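Local atomic coordinates of PaaX domain-containing protein, C-domain protein (Mycobacterium tuberculosis, PDB entry 3KFW), a protein that is of unknown function but is probably a DNA-binding transcriptional regulator of the PaaX type, with an N-terminal helix-turn-helix region. Residues R6-V9 and L10-L14; A19-A23 and S24-Q28. All blocks are in the same frame, centred on the assembly; numbering follows the deposited sequence.

Contact 1: R6-V9 and L10-L14; sequences RSVV and LSVLL
In helix 5-13, the first helix of the PaaX-like region, Arg6, Ser7, Val8 and Val9 are joined to Leu10, Ser11, Val12 and Leu13 by four backbone hydrogen bonds of the alpha-helical i to i+4 kind. Leu10 N donates to Arg6 O at 2.9 Å, a nearly straight bond with an N-H...O angle of 166°. Ser11 N reaches Ser7 O, Val12 N reaches Val8 O and Leu13 N reaches Val9 O, the last two bonds being more bent.

Side chains one turn apart meet loosely in two neighbouring rows. The CG2 methyl of Val8 stands 4.4 Å from CG2 of Val12, and CG2 of Val9 lies 4.2 Å from CD1 of Leu13. Leu13 turns its CG beside its own backbone N (chi1 -57°), which lays the branch back over the preceding turn and puts CG 3.4 Å from Val9 O. Val12 does much the same with one methyl, CG2, beside the carbonyl oxygen of Val8. At the N-terminal end of the helix Arg6 is almost fully extended; its NH2 passes CD1 of Leu10 obliquely at 4.2 Å, while NH1 makes a salt bridge with Asp52, whose negative charge probably eases the closeness of Arg69.

Different faces of this helix serve different neighbours. Val8, Val12 and Leu13 pack on helix 23-30, Val9 on Leu40 and Met47 of helix 37-49, and Leu10 on Leu66 of helix 64-77. Ser7 and Ser11 lie against Phe185 of helix 181-195, and Arg230 of helix 212-234 hydrogen-bonds the carbonyl oxygens of Val12 and Leu14.

Contact 2: A19-A23 and S24-Q28; sequences AWATA and SELIQ
Thr22 and Glu25 form a capping box at the start of helix 23-30, with Thr22 as the N-cap residue and Glu25 three positions on. Each side chain bonds the other's backbone N-H. Thr22 OG1 accepts from Glu25 N at 3.1 Å with an N-H...O angle of 149°, and Glu25 OE1 accepts from Thr22 N at 2.8 Å.

The torsions explain the exchange. The hydroxyl of Thr22 sits between its own backbone N and carbonyl carbon (chi1 74°), a placement that turns OG1 toward the first turn of the helix and leaves CG2 beside the backbone N, where it lies 3.6 Å from Glu25 OE2. Glu25 has CG beside its own N and extends beyond it, bringing the carboxylate back across the threonine. The two side chains cross at a slant, with CG of Glu25 3.2 Å from Thr22 OG1. Thr22 N approaches OE1 from above the carboxylate plane, 58° out of it, yet the bond is short and fairly straight. The same oxygen takes a weak hydrogen bond from Gln234 NE2, and a negative group here would probably suit the positive end of the helix dipole.

The regular i to i+4 bonds of the helix start here: Leu26 N donates to Thr22 O, and Ile27 N to Ala23 O. Ala21, whose backbone is hydrogen-bonded to Tyr60 of strand 59-62, ties the incoming loop to the two-stranded sheet, and Ile27 packs on Leu40 of helix 37-49. On the buried side, the CB methyl of Ala21 meets CD2 of Leu26 at 4.1 Å.

In the fold
Contact 1 precedes contact 2 along the chain, and their centres are about 11 Å apart. They belong to consecutive helices, 5-13 and 23-30, joined by the loop that leads into the Thr22 cap, and all four segments belong to the N-terminal PaaX-like region. The two meet directly: Leu13 CD2 lies 3.7 Å from Ala21 CB and equally close to Leu26 CD2, so helix 5-13 shares an apolar interface with helix 23-30 and the loop leading into it. Helix 37-49 packs on both, through Val9 of 6-9 and through Ala23 and Ile27 of contact 2. This three-helix cluster, followed by the hairpin 53-56 and 59-62, is consistent with a winged helix-turn-helix domain.

Contact 1: R6-V9 and L10-L14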
loop_
_atom_site.group_PDB
_atom_site.type_symbol
_atom_site.label_atom_id
_atom_site.label_comp_id
_atom_site.label_asym_id
_atom_site.label_seq_id
_atom_site.Cartn_x
_atom_site.Cartn_y
_atom_site.Cartn_z
ATOM N N ARG A 6 24.587 27.272 24.175
ATOM C CA ARG A 6 24.986 25.882 24.221
ATOM C C ARG A 6 25.660 25.396 22.916
ATOM O O ARG A 6 26.789 24.902 22.925
ATOM C CB ARG A 6 23.777 25.004 24.598
ATOM C CG ARG A 6 23.997 23.568 24.193
ATOM C CD ARG A 6 23.076 22.549 24.796
ATOM N NE ARG A 6 23.160 21.405 23.897
ATOM C CZ ARG A 6 23.048 20.137 24.256
ATOM N NH1 ARG A 6 22.840 19.826 25.525
ATOM N NH2 ARG A 6 23.139 19.184 23.329
ATOM N N SER A 7 24.972 25.559 21.791
ATOM C CA SER A 7 25.505 25.077 20.539
ATOM C C SER A 7 26.761 25.838 20.098
ATOM O O SER A 7 27.618 25.266 19.414
ATOM C CB SER A 7 24.424 24.978 19.457
ATOM O OG SER A 7 24.395 26.130 18.658
ATOM N N VAL A 8 26.915 27.094 20.501
ATOM C CA VAL A 8 28.208 27.719 20.235
ATOM C C VAL A 8 29.351 27.312 21.150
ATOM O O VAL A 8 30.489 27.297 20.653
ATOM C CB VAL A 8 28.213 29.249 20.002
ATOM C CG1 VAL A 8 26.797 29.873 19.862
ATOM C CG2 VAL A 8 29.094 29.960 21.023
ATOM N N VAL A 9 29.104 26.975 22.443
ATOM C CA VAL A 9 30.221 26.377 23.225
ATOM C C VAL A 9 30.533 24.995 22.695
ATOM O O VAL A 9 31.688 24.615 22.675
ATOM C CB VAL A 9 30.160 26.439 24.814
ATOM C CG1 VAL A 9 29.266 27.576 25.299
ATOM C CG2 VAL A 9 29.795 25.097 25.458
ATOM N N LEU A 10 29.538 24.261 22.199
ATOM C CA LEU A 10 29.870 23.010 21.499
ATOM C C LEU A 10 30.863 23.220 20.347
ATOM O O LEU A 10 31.882 22.558 20.308
ATOM C CB LEU A 10 28.642 22.225 21.026
ATOM C CG LEU A 10 27.804 21.577 22.144
ATOM C CD1 LEU A 10 26.698 20.615 21.569
ATOM C CD2 LEU A 10 28.662 20.872 23.197
ATOM N N SER A 11 30.566 24.133 19.430
ATOM C CA SER A 11 31.463 24.413 18.307
ATOM C C SER A 11 32.816 24.918 18.750
ATOM O O SER A 11 33.816 24.544 18.198
ATOM C CB SER A 11 30.835 25.397 17.358
ATOM O OG SER A 11 29.981 24.680 16.477
ATOM N N VAL A 12 32.856 25.740 19.782
ATOM C CA VAL A 12 34.128 26.272 20.237
ATOM C C VAL A 12 35.002 25.161 20.854
ATOM O O VAL A 12 36.236 25.201 20.774
ATOM C CB VAL A 12 33.880 27.476 21.194
ATOM C CG1 VAL A 12 35.151 27.896 21.886
ATOM C CG2 VAL A 12 33.264 28.684 20.387
ATOM N N LEU A 13 34.363 24.144 21.429
ATOM C CA LEU A 13 35.087 23.020 21.985
ATOM C C LEU A 13 35.353 21.851 21.030
ATOM O O LEU A 13 36.073 20.929 21.357
ATOM C CB LEU A 13 34.477 22.559 23.356
ATOM C CG LEU A 13 34.441 23.687 24.405
ATOM C CD1 LEU A 13 33.617 23.299 25.600
ATOM C CD2 LEU A 13 35.879 24.039 24.812
ATOM N N LEU A 14 34.797 21.893 19.849
ATOM C CA LEU A 14 35.061 20.865 18.839
ATOM C C LEU A 14 36.548 20.460 18.768
ATOM O O LEU A 14 37.448 21.292 18.486
ATOM C CB LEU A 14 34.540 21.368 17.495
ATOM C CG LEU A 14 33.606 20.492 16.659
ATOM C CD1 LEU A 14 32.464 19.848 17.463
ATOM C CD2 LEU A 14 33.021 21.388 15.532
#

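Contact 2: A19-A23 and S24-Q28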
loop_
_atom_site.group_PDB
_atom_site.type_symbol
_atom_site.label_atom_id
_atom_site.label_comp_id
_atom_site.label_asym_id
_atom_site.label_seq_id
_atom_site.Cartn_x
_atom_site.Cartn_y
_atom_site.Cartn_z
ATOM N N ALA A 19 41.655 18.006 26.436
ATOM C CA ALA A 19 42.089 19.288 27.024
ATOM C C ALA A 19 40.884 20.050 27.680
ATOM O O ALA A 19 39.736 19.775 27.359
ATOM C CB ALA A 19 42.820 20.149 25.974
ATOM N N TRP A 20 41.157 20.954 28.613
ATOM C CA TRP A 20 40.117 21.644 29.417
ATOM C C TRP A 20 40.256 23.059 28.998
ATOM O O TRP A 20 41.373 23.491 28.627
ATOM C CB TRP A 20 40.449 21.623 30.903
ATOM C CG TRP A 20 40.384 20.295 31.541
ATOM C CD1 TRP A 20 41.401 19.364 31.627
ATOM C CD2 TRP A 20 39.239 19.711 32.209
ATOM N NE1 TRP A 20 40.942 18.257 32.278
ATOM C CE2 TRP A 20 39.633 18.446 32.669
ATOM C CE3 TRP A 20 37.916 20.122 32.416
ATOM C CZ2 TRP A 20 38.761 17.600 33.363
ATOM C CZ3 TRP A 20 37.053 19.274 33.114
ATOM C CH2 TRP A 20 37.480 18.029 33.573
ATOM N N ALA A 21 39.134 23.774 29.059
ATOM C CA ALA A 21 39.057 25.153 28.645
ATOM C C ALA A 21 38.508 25.983 29.847
ATOM O O ALA A 21 37.405 25.696 30.357
ATOM C CB ALA A 21 38.156 25.268 27.441
ATOM N N THR A 22 39.273 26.991 30.284
ATOM C CA THR A 22 38.862 27.832 31.412
ATOM C C THR A 22 37.735 28.729 30.989
ATOM O O THR A 22 37.663 29.142 29.821
ATOM C CB THR A 22 40.006 28.740 31.950
ATOM O OG1 THR A 22 40.256 29.838 31.042
ATOM C CG2 THR A 22 41.321 27.922 32.205
ATOM N N ALA A 23 36.859 29.046 31.933
ATOM C CA ALA A 23 35.879 30.136 31.766
ATOM C C ALA A 23 36.435 31.330 30.992
ATOM O O ALA A 23 35.862 31.748 30.003
ATOM C CB ALA A 23 35.407 30.586 33.104
ATOM N N SER A 24 37.547 31.882 31.459
ATOM C CA SER A 24 38.196 33.008 30.826
ATOM C C SER A 24 38.383 32.779 29.338
ATOM O O SER A 24 38.127 33.670 28.537
ATOM C CB SER A 24 39.564 33.254 31.453
ATOM O OG SER A 24 40.340 34.074 30.584
ATOM N N GLU A 25 38.836 31.589 28.975
ATOM C CA GLU A 25 39.162 31.269 27.586
ATOM C C GLU A 25 37.880 31.188 26.740
ATOM O O GLU A 25 37.814 31.730 25.636
ATOM C CB GLU A 25 39.999 29.976 27.508
ATOM C CG GLU A 25 41.449 30.086 28.072
ATOM C CD GLU A 25 41.995 28.730 28.612
ATOM O OE1 GLU A 25 41.332 27.664 28.477
ATOM O OE2 GLU A 25 43.100 28.718 29.198
ATOM N N LEU A 26 36.858 30.540 27.287
ATOM C CA LEU A 26 35.546 30.488 26.673
ATOM C C LEU A 26 34.932 31.877 26.586
ATOM O O LEU A 26 34.337 32.213 25.574
ATOM C CB LEU A 26 34.621 29.496 27.401
ATOM C CG LEU A 26 35.048 27.993 27.401
ATOM C CD1 LEU A 26 34.222 27.107 28.311
ATOM C CD2 LEU A 26 34.970 27.429 26.018
ATOM N N ILE A 27 35.098 32.709 27.611
ATOM C CA ILE A 27 34.623 34.114 27.504
ATOM C C ILE A 27 35.243 34.772 26.266
ATOM O O ILE A 27 34.545 35.437 25.501
ATOM C CB ILE A 27 34.897 34.969 28.776
ATOM C CG1 ILE A 27 33.916 34.623 29.897
ATOM C CG2 ILE A 27 34.783 36.450 28.456
ATOM C CD1 ILE A 27 34.455 34.940 31.345
ATOM N N GLN A 28 36.541 34.546 26.056
ATOM C CA GLN A 28 37.253 35.114 24.912
ATOM C C GLN A 28 36.819 34.552 23.557
ATOM O O GLN A 28 36.589 35.294 22.629
ATOM C CB GLN A 28 38.760 34.985 25.114
ATOM C CG GLN A 28 39.225 35.833 26.279
ATOM C CD GLN A 28 40.680 35.624 26.658
ATOM O OE1 GLN A 28 41.529 36.461 26.342
ATOM N NE2 GLN A 28 40.978 34.513 27.369
#